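Local coordinates for protein EST1E (Clostridium proteoclasticum, PDB 2WTM) that hydrolyses ester bonds as a promiscuous feruloyl esterase of a rumen bacterium, probably by the serine-nucleophile mechanism of alpha/beta-hydrolases, at residues D18-N23 and G56-R61; H107-L112 and A135-I140; A127-S132 and E243-Q248. All coordinates share one frame; numbering follows the deposited sequence. Where two conformers were deposited one is given.

Overall arrangement
All three contacts belong to one alpha/beta-hydrolase fold built round a mixed central sheet. Contact 1 comes first along the chain, joining the end of strand 11-18 to strand 58-62 toward the antiparallel edge. Contacts 2 and 3 follow with alternating segments: helix 109-120, strand 125-131 and helix 137-143 are successive elements, whereas helix 234-249 returns from near the C-terminus. Centres of contacts 1 and 2 lie about 27 Å apart on opposite sides of the chain's centre. The centre of contact 3 lies about 16 Å from that of contact 1 and about 18 Å from that of contact 2, and it touches both; the probable catalytic elbow of contact 2 meets the end of strand 125-131, where Ser108 N probably bonds to Leu131 O.

Contact 1: residues D18-N23 and G56-R61; sequences DMPKNN and GVATLR
At its edge the guanidinium of Arg61 meets two partners: Asp18 OD2, reached by NH2 near the guanidinium plane, and a water lying in that plane beside NE. These groups sit on one face of the central sheet of the alpha/beta-hydrolase fold, where the end of strand 11-18 pairs antiparallel with strand 58-62. The salt bridge from Arg61 NH2 to Asp18 OD2 is 2.9 Å long and uses the syn side of the carboxylate, with the nitrogen 23° out of the carboxylate plane. Carboxylate and guanidinium are turned 41° against each other, and the bridge grips a single oxygen. A bend in the arginine chain (chi3 -70°) swings its end to the aspartate, while NH1 is held by the carbonyl of Ser40, a second bond that should limit rotation of the guanidinium. The water accepts from Arg61 NE at 3.0 Å and is hydrogen-bonded to Thr59 OG1 at 2.7 Å; its approach to Asp18 OD2 is so short that an ordinary bond there is doubtful. Thr59 OG1 also receives a bond from Asn53 ND2 of helix 43-54, the helix that covers this face. Beneath these side chains Asp18 and Thr59 form a hydrogen-bonded pair, Asp18 N to Thr59 O and Thr59 N to Asp18 O, each 2.9 Å. Asp18 O additionally takes a CA-H contact from Ala58, 3.2 Å to its CA. Past the pairing, Met19 SD comes within 4.0 Å of Ala58 CB, which the ring of Pro20 also approaches through its CD. Gly56, with positive phi, is the C-prime residue of the Schellman motif that ends helix 43-54, and Pro20 CG rests on its backbone, 3.4 Å from Gly56 C.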
loop_
_atom_site.group_PDB
_atom_site.type_symbol
_atom_site.label_atom_id
_atom_site.label_comp_id
_atom_site.label_asym_id
_atom_site.label_seq_id
_atom_site.Cartn_x
_atom_site.Cartn_y
_atom_site.Cartn_z
ATOM N N ASP A 18 -2.109 7.773 -26.550
ATOM C CA ASP A 18 -1.651 7.843 -27.947
ATOM C C ASP A 18 -2.085 6.626 -28.666
ATOM O O ASP A 18 -1.897 5.491 -28.215
ATOM C CB ASP A 18 -0.157 7.964 -28.040
ATOM C CG ASP A 18 0.343 9.307 -27.597
ATOM O OD1 ASP A 18 0.401 10.277 -28.424
ATOM O OD2 ASP A 18 0.659 9.420 -26.397
ATOM N N MET A 19 -2.710 6.853 -29.835
ATOM C CA MET A 19 -3.270 5.779 -30.629
ATOM C C MET A 19 -2.353 5.407 -31.786
ATOM O O MET A 19 -1.543 6.216 -32.200
ATOM C CB MET A 19 -4.615 6.192 -31.210
ATOM C CG MET A 19 -5.688 6.508 -30.150
ATOM S SD MET A 19 -6.200 5.144 -29.093
ATOM C CE MET A 19 -6.803 3.926 -30.146
ATOM N N PRO A 20 -2.469 4.170 -32.277
ATOM C CA PRO A 20 -1.717 3.854 -33.507
ATOM C C PRO A 20 -2.231 4.747 -34.620
ATOM O O PRO A 20 -3.368 5.187 -34.552
ATOM C CB PRO A 20 -2.035 2.394 -33.757
ATOM C CG PRO A 20 -2.463 1.865 -32.490
ATOM C CD PRO A 20 -3.156 3.003 -31.769
ATOM N N LYS A 21 -1.336 5.047 -35.562
ATOM C CA LYS A 21 -1.522 6.038 -36.647
ATOM C C LYS A 21 -2.870 5.968 -37.283
ATOM O O LYS A 21 -3.523 7.001 -37.566
ATOM C CB LYS A 21 -0.466 5.772 -37.739
ATOM N N ASN A 22 -3.269 4.738 -37.559
ATOM C CA ASN A 22 -4.416 4.485 -38.388
ATOM C C ASN A 22 -5.732 4.693 -37.655
ATOM O O ASN A 22 -6.768 4.572 -38.271
ATOM C CB ASN A 22 -4.369 3.061 -38.966
ATOM C CG ASN A 22 -4.042 2.018 -37.915
ATOM O OD1 ASN A 22 -2.870 2.139 -37.321
ATOM N ND2 ASN A 22 -4.843 1.119 -37.633
ATOM N N ASN A 23 -5.687 4.979 -36.344
ATOM C CA ASN A 23 -6.890 5.128 -35.529
ATOM C C ASN A 23 -7.776 3.889 -35.690
ATOM O O ASN A 23 -8.857 3.986 -36.268
ATOM C CB ASN A 23 -7.650 6.407 -35.951
ATOM N N GLY A 56 1.056 -0.869 -33.608
ATOM C CA GLY A 56 -0.373 -1.010 -33.441
ATOM C C GLY A 56 -0.927 -1.099 -32.033
ATOM O O GLY A 56 -2.028 -1.560 -31.832
ATOM N N VAL A 57 -0.122 -0.644 -31.103
ATOM C CA VAL A 57 -0.490 -0.663 -29.652
ATOM C C VAL A 57 -0.675 0.760 -29.193
ATOM O O VAL A 57 0.233 1.580 -29.225
ATOM C CB VAL A 57 0.612 -1.476 -28.843
ATOM C CG1 VAL A 57 0.339 -1.466 -27.310
ATOM C CG2 VAL A 57 0.674 -2.909 -29.295
ATOM N N ALA A 58 -1.884 1.025 -28.718
ATOM C CA ALA A 58 -2.158 2.320 -28.079
ATOM C C ALA A 58 -1.372 2.336 -26.758
ATOM O O ALA A 58 -1.021 1.306 -26.208
ATOM C CB ALA A 58 -3.574 2.448 -27.821
ATOM N N THR A 59 -1.098 3.541 -26.278
ATOM C CA THR A 59 -0.325 3.687 -25.038
ATOM C C THR A 59 -1.006 4.666 -24.132
ATOM O O THR A 59 -1.607 5.667 -24.577
ATOM C CB THR A 59 1.103 4.133 -25.330
ATOM O OG1 THR A 59 1.102 5.352 -26.139
ATOM C CG2 THR A 59 1.879 2.976 -26.017
ATOM N N LEU A 60 -0.866 4.411 -22.822
ATOM C CA LEU A 60 -1.390 5.329 -21.827
ATOM C C LEU A 60 -0.245 5.542 -20.888
ATOM O O LEU A 60 0.073 4.682 -20.034
ATOM C CB LEU A 60 -2.654 4.794 -21.135
ATOM C CG LEU A 60 -3.443 5.631 -20.111
ATOM C CD1 LEU A 60 -3.908 6.937 -20.785
ATOM C CD2 LEU A 60 -4.574 4.832 -19.625
ATOM N N ARG A 61 0.437 6.671 -21.071
ATOM C CA ARG A 61 1.466 7.123 -20.198
ATOM C C ARG A 61 0.837 7.880 -19.046
ATOM O O ARG A 61 0.082 8.825 -19.275
ATOM C CB ARG A 61 2.495 8.013 -20.923
ATOM C CG ARG A 61 3.335 7.361 -22.022
ATOM C CD ARG A 61 4.093 8.381 -22.818
ATOM N NE ARG A 61 3.179 9.173 -23.648
ATOM C CZ ARG A 61 3.440 10.394 -24.062
ATOM N NH1 ARG A 61 4.515 10.985 -23.652
ATOM N NH2 ARG A 61 2.631 11.030 -24.924
HETATM O O HOH W 1 0.885 7.594 -24.635
#

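Contact 2: residues H107-L112 and A135-I140; sequences HSQGGL and AMIPEI. With PO4 (phosphate ion), chain E.
The probable nucleophile elbow, a GxSxG turn with Ser108 at its tip, leads into helix 109-120, whose Leu112 and Gln109 pack against Ala135 in the loop before helix 137-143 and Ile137 and Pro138 at that helix's start. Leu112 buries the largest share of the contact: its CG stands opposite the backbone N (chi1 172°), which sends the two methyls across the gap. CD1 reaches Ala135 CA at 3.9 Å. CD2 meets Pro138 CD tip to tip at 4.0 Å and also lies near Ile137 CB, at 4.2 Å. Gln109 is extended and crosses Ile137 at about a right angle, its OE1 4.0 Å from Ile137 CD1; the amide is fixed by Tyr172 OH on OE1 and His77 NE2 on NE2. A phosphate, probably from the crystallisation liquor, sits at the elbow. Gln109 N donates to its O4 at 2.9 Å, and Phe36 N and His228 NE2 bind it as well; Ser108 OG donates to O3, a bond so short that its length is doubtful. Two backbone N-H groups gathered on one anion beside Ser108 are consistent with an oxyanion hole, and Ser108, His228 and Asp200 probably form the catalytic triad of a serine hydrolase.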
loop_
_atom_site.group_PDB
_atom_site.type_symbol
_atom_site.label_atom_id
_atom_site.label_comp_id
_atom_site.label_asym_id
_atom_site.label_seq_id
_atom_site.Cartn_x
_atom_site.Cartn_y
_atom_site.Cartn_z
ATOM N N HIS A 107 9.727 2.131 -16.258
ATOM C CA HIS A 107 11.156 2.274 -16.035
ATOM C C HIS A 107 11.508 2.490 -14.569
ATOM O O HIS A 107 10.914 3.359 -13.891
ATOM C CB HIS A 107 11.644 3.429 -16.911
ATOM C CG HIS A 107 13.131 3.629 -16.866
ATOM N ND1 HIS A 107 13.725 4.621 -16.111
ATOM C CD2 HIS A 107 14.133 2.921 -17.420
ATOM C CE1 HIS A 107 15.039 4.528 -16.252
ATOM N NE2 HIS A 107 15.306 3.506 -17.038
ATOM N N SER A 108 12.518 1.722 -14.106
ATOM C CA SER A 108 13.159 1.921 -12.814
ATOM C C SER A 108 12.131 1.801 -11.667
ATOM O O SER A 108 11.569 0.756 -11.541
ATOM C CB SER A 108 14.015 3.191 -12.775
ATOM O OG SER A 108 14.876 3.125 -11.629
ATOM N N GLN A 109 11.881 2.838 -10.871
ATOM C CA GLN A 109 10.758 2.732 -9.911
ATOM C C GLN A 109 9.438 2.395 -10.565
ATOM O O GLN A 109 8.608 1.683 -10.019
ATOM C CB GLN A 109 10.594 3.960 -9.031
ATOM C CG GLN A 109 9.491 3.823 -8.012
ATOM C CD GLN A 109 9.554 4.985 -7.000
ATOM O OE1 GLN A 109 10.469 4.908 -6.123
ATOM N NE2 GLN A 109 8.659 5.917 -6.993
ATOM N N GLY A 110 9.210 2.836 -11.805
ATOM C CA GLY A 110 8.043 2.459 -12.577
ATOM C C GLY A 110 8.044 1.012 -13.012
ATOM O O GLY A 110 7.011 0.402 -13.147
ATOM N N GLY A 111 9.247 0.467 -13.185
ATOM C CA GLY A 111 9.457 -0.931 -13.578
ATOM C C GLY A 111 9.138 -1.813 -12.399
ATOM O O GLY A 111 8.372 -2.789 -12.547
ATOM N N LEU A 112 9.662 -1.455 -11.218
ATOM C CA LEU A 112 9.210 -2.090 -9.987
ATOM C C LEU A 112 7.684 -2.027 -9.823
ATOM O O LEU A 112 6.991 -3.026 -9.605
ATOM C CB LEU A 112 9.872 -1.488 -8.785
ATOM C CG LEU A 112 9.320 -1.964 -7.393
ATOM C CD1 LEU A 112 9.404 -3.462 -7.136
ATOM C CD2 LEU A 112 9.958 -1.081 -6.302
ATOM N N ALA A 135 13.901 -3.047 -8.690
ATOM C CA ALA A 135 13.200 -4.083 -7.941
ATOM C C ALA A 135 13.822 -4.367 -6.574
ATOM O O ALA A 135 13.197 -5.040 -5.729
ATOM C CB ALA A 135 13.187 -5.347 -8.730
ATOM N N MET A 136 15.035 -3.883 -6.351
ATOM C CA MET A 136 15.677 -4.059 -5.012
ATOM C C MET A 136 15.280 -2.953 -4.023
ATOM O O MET A 136 15.709 -3.013 -2.853
ATOM C CB MET A 136 17.218 -4.150 -5.130
ATOM C CG MET A 136 17.737 -5.234 -6.020
ATOM S SD MET A 136 17.277 -6.805 -5.369
ATOM C CE MET A 136 18.146 -6.731 -3.819
ATOM N N ILE A 137 14.483 -1.936 -4.411
ATOM C CA ILE A 137 14.188 -0.859 -3.446
ATOM C C ILE A 137 13.704 -1.429 -2.101
ATOM O O ILE A 137 14.159 -0.974 -1.072
ATOM C CB ILE A 137 13.260 0.217 -4.052
ATOM C CG1 ILE A 137 14.125 1.159 -4.924
ATOM C CG2 ILE A 137 12.533 0.969 -2.942
ATOM C CD1 ILE A 137 13.336 2.150 -5.685
ATOM N N PRO A 138 12.712 -2.358 -2.097
ATOM C CA PRO A 138 12.207 -2.829 -0.742
ATOM C C PRO A 138 13.258 -3.545 0.057
ATOM O O PRO A 138 13.374 -3.214 1.269
ATOM C CB PRO A 138 10.968 -3.668 -1.082
ATOM C CG PRO A 138 10.551 -3.069 -2.480
ATOM C CD PRO A 138 11.846 -2.811 -3.208
ATOM N N GLU A 139 14.001 -4.422 -0.560
ATOM C CA GLU A 139 15.015 -5.218 0.219
ATOM C C GLU A 139 16.074 -4.238 0.753
ATOM O O GLU A 139 16.441 -4.237 1.947
ATOM C CB GLU A 139 15.613 -6.335 -0.606
ATOM C CG GLU A 139 16.812 -6.946 0.063
ATOM C CD GLU A 139 17.433 -8.136 -0.676
ATOM O OE1 GLU A 139 16.900 -8.683 -1.668
ATOM O OE2 GLU A 139 18.537 -8.503 -0.235
ATOM N N ILE A 140 16.513 -3.321 -0.098
ATOM C CA ILE A 140 17.567 -2.405 0.287
ATOM C C ILE A 140 17.073 -1.426 1.328
ATOM O O ILE A 140 17.795 -1.102 2.241
ATOM C CB ILE A 140 18.192 -1.765 -0.939
ATOM C CG1 ILE A 140 18.859 -2.805 -1.838
ATOM C CG2 ILE A 140 19.140 -0.646 -0.606
ATOM C CD1 ILE A 140 19.817 -3.714 -1.127
HETATM P P PO4 E . 14.406 6.268 -11.222
HETATM O O1 PO4 E . 14.119 6.861 -12.597
HETATM O O2 PO4 E . 14.789 7.505 -10.443
HETATM O O3 PO4 E . 15.675 5.428 -11.267
HETATM O O4 PO4 E . 13.257 5.415 -10.613
#

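Contact 3: residues A127-S132 and E243-Q248; sequences ALIPLS and EFMLEQ
Ile129 and Phe244 slide past each other in opposite directions, the isoleucine from strand 125-131 of the alpha/beta-hydrolase sheet and the phenylalanine from the C-terminal helix 234-249 that packs against it. Strand and helix segments run antiparallel, at 173°, with their axes 10.3 Å apart, so the gap is filled mainly by side chains. Phe244, its CG lying opposite the backbone N (chi1 170°), lays the far rim of its ring against two strand residues: CE2 is 3.9 Å from Ile129 CG1, and CZ is 4.0 Å from Ala127 CB, both approaches being oblique to the ring. Ile129 crosses Met245 at a slant, with CD1 3.7 Å from Met245 CG and 4.0 Å from its SD; the methionine chain, bent at chi2 and chi3, lays both atoms beside that methyl. Gln248 CG also meets Ala127 CB, at 3.9 Å. Tyr103 and Leu193 of the neighbouring strands add to this packing. The glutamine folds back over its own helix: NE2 sits 3.4 Å above the plane of the Phe244 ring, offset to the rim, and donates to Phe244 O, which takes Gln248 N from the opposite face of its carbonyl plane.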
loop_
_atom_site.group_PDB
_atom_site.type_symbol
_atom_site.label_atom_id
_atom_site.label_comp_id
_atom_site.label_asym_id
_atom_site.label_seq_id
_atom_site.Cartn_x
_atom_site.Cartn_y
_atom_site.Cartn_z
ATOM N N ALA A 127 0.991 -9.157 -20.788
ATOM C CA ALA A 127 2.429 -9.257 -20.686
ATOM C C ALA A 127 2.996 -8.003 -19.999
ATOM O O ALA A 127 2.262 -7.006 -19.899
ATOM C CB ALA A 127 3.084 -9.449 -22.076
ATOM N N LEU A 128 4.266 -8.054 -19.629
ATOM C CA LEU A 128 4.859 -7.089 -18.687
ATOM C C LEU A 128 6.252 -6.783 -19.148
ATOM O O LEU A 128 7.046 -7.686 -19.460
ATOM C CB LEU A 128 4.899 -7.745 -17.298
ATOM C CG LEU A 128 5.665 -6.963 -16.272
ATOM C CD1 LEU A 128 5.027 -5.670 -15.910
ATOM C CD2 LEU A 128 5.770 -7.839 -15.071
ATOM N N ILE A 129 6.583 -5.502 -19.160
ATOM C CA ILE A 129 7.911 -5.008 -19.547
ATOM C C ILE A 129 8.569 -4.094 -18.514
ATOM O O ILE A 129 8.423 -2.884 -18.587
ATOM C CB ILE A 129 7.836 -4.277 -20.904
ATOM C CG1 ILE A 129 7.117 -5.177 -21.906
ATOM C CG2 ILE A 129 9.258 -3.995 -21.371
ATOM C CD1 ILE A 129 6.877 -4.506 -23.225
ATOM N N PRO A 130 9.316 -4.674 -17.566
ATOM C CA PRO A 130 10.062 -3.819 -16.646
ATOM C C PRO A 130 11.381 -3.394 -17.270
ATOM O O PRO A 130 12.247 -4.226 -17.491
ATOM C CB PRO A 130 10.224 -4.725 -15.415
ATOM C CG PRO A 130 9.306 -5.851 -15.641
ATOM C CD PRO A 130 9.363 -6.057 -17.131
ATOM N N LEU A 131 11.562 -2.098 -17.423
ATOM C CA LEU A 131 12.759 -1.499 -18.016
ATOM C C LEU A 131 13.703 -1.041 -16.875
ATOM O O LEU A 131 13.283 -0.203 -16.087
ATOM C CB LEU A 131 12.357 -0.350 -18.918
ATOM C CG LEU A 131 11.456 -0.682 -20.071
ATOM C CD1 LEU A 131 10.846 0.554 -20.733
ATOM C CD2 LEU A 131 12.091 -1.613 -21.085
ATOM N N SER A 132 14.882 -1.720 -16.714
ATOM C CA SER A 132 15.816 -1.438 -15.620
ATOM C C SER A 132 15.078 -1.246 -14.301
ATOM O O SER A 132 15.230 -0.215 -13.619
ATOM C CB SER A 132 16.638 -0.186 -15.999
ATOM O OG SER A 132 17.302 -0.441 -17.288
ATOM N N GLU A 243 10.203 -6.366 -30.741
ATOM C CA GLU A 243 10.173 -7.794 -31.118
ATOM C C GLU A 243 9.331 -8.646 -30.143
ATOM O O GLU A 243 8.492 -9.450 -30.485
ATOM C CB GLU A 243 11.591 -8.355 -31.158
ATOM C CG GLU A 243 12.366 -7.881 -32.441
ATOM C CD GLU A 243 13.854 -8.312 -32.525
ATOM O OE1 GLU A 243 14.261 -9.323 -31.839
ATOM O OE2 GLU A 243 14.603 -7.610 -33.294
ATOM N N PHE A 244 9.478 -8.202 -28.769
ATOM C CA PHE A 244 8.718 -8.944 -27.801
ATOM C C PHE A 244 7.233 -8.731 -27.938
ATOM O O PHE A 244 6.435 -9.668 -27.809
ATOM C CB PHE A 244 9.252 -8.546 -26.381
ATOM C CG PHE A 244 8.408 -9.040 -25.237
ATOM C CD1 PHE A 244 8.545 -10.312 -24.766
ATOM C CD2 PHE A 244 7.497 -8.209 -24.634
ATOM C CE1 PHE A 244 7.784 -10.744 -23.669
ATOM C CE2 PHE A 244 6.700 -8.642 -23.567
ATOM C CZ PHE A 244 6.891 -9.919 -23.087
ATOM N N MET A 245 6.872 -7.472 -28.168
ATOM C CA MET A 245 5.468 -7.076 -28.283
ATOM C C MET A 245 4.831 -7.583 -29.578
ATOM O O MET A 245 3.694 -8.044 -29.545
ATOM C CB MET A 245 5.298 -5.561 -28.058
ATOM C CG MET A 245 5.308 -5.162 -26.534
ATOM S SD MET A 245 4.014 -5.974 -25.576
ATOM C CE MET A 245 2.559 -5.228 -26.254
ATOM N N LEU A 246 5.595 -7.590 -30.652
ATOM C CA LEU A 246 5.082 -8.233 -31.897
ATOM C C LEU A 246 4.772 -9.673 -31.651
ATOM O O LEU A 246 3.722 -10.152 -32.142
ATOM C CB LEU A 246 6.066 -8.083 -33.048
ATOM C CG LEU A 246 6.054 -6.751 -33.696
ATOM C CD1 LEU A 246 7.211 -6.636 -34.651
ATOM C CD2 LEU A 246 4.749 -6.448 -34.363
ATOM N N GLU A 247 5.623 -10.395 -30.904
ATOM C CA GLU A 247 5.324 -11.773 -30.525
ATOM C C GLU A 247 4.043 -11.894 -29.698
ATOM O O GLU A 247 3.295 -12.844 -29.861
ATOM C CB GLU A 247 6.489 -12.429 -29.786
ATOM C CG GLU A 247 6.228 -13.836 -29.194
ATOM C CD GLU A 247 7.495 -14.545 -28.708
ATOM O OE1 GLU A 247 8.611 -14.106 -29.040
ATOM O OE2 GLU A 247 7.368 -15.589 -28.015
ATOM N N GLN A 248 3.771 -10.938 -28.784
ATOM C CA GLN A 248 2.590 -11.059 -27.980
ATOM C C GLN A 248 1.309 -10.764 -28.712
ATOM O O GLN A 248 0.270 -11.352 -28.414
ATOM C CB GLN A 248 2.645 -10.145 -26.712
ATOM C CG GLN A 248 3.836 -10.276 -25.822
ATOM C CD GLN A 248 4.185 -11.688 -25.541
ATOM O OE1 GLN A 248 3.352 -12.441 -25.108
ATOM N NE2 GLN A 248 5.465 -12.057 -25.770
#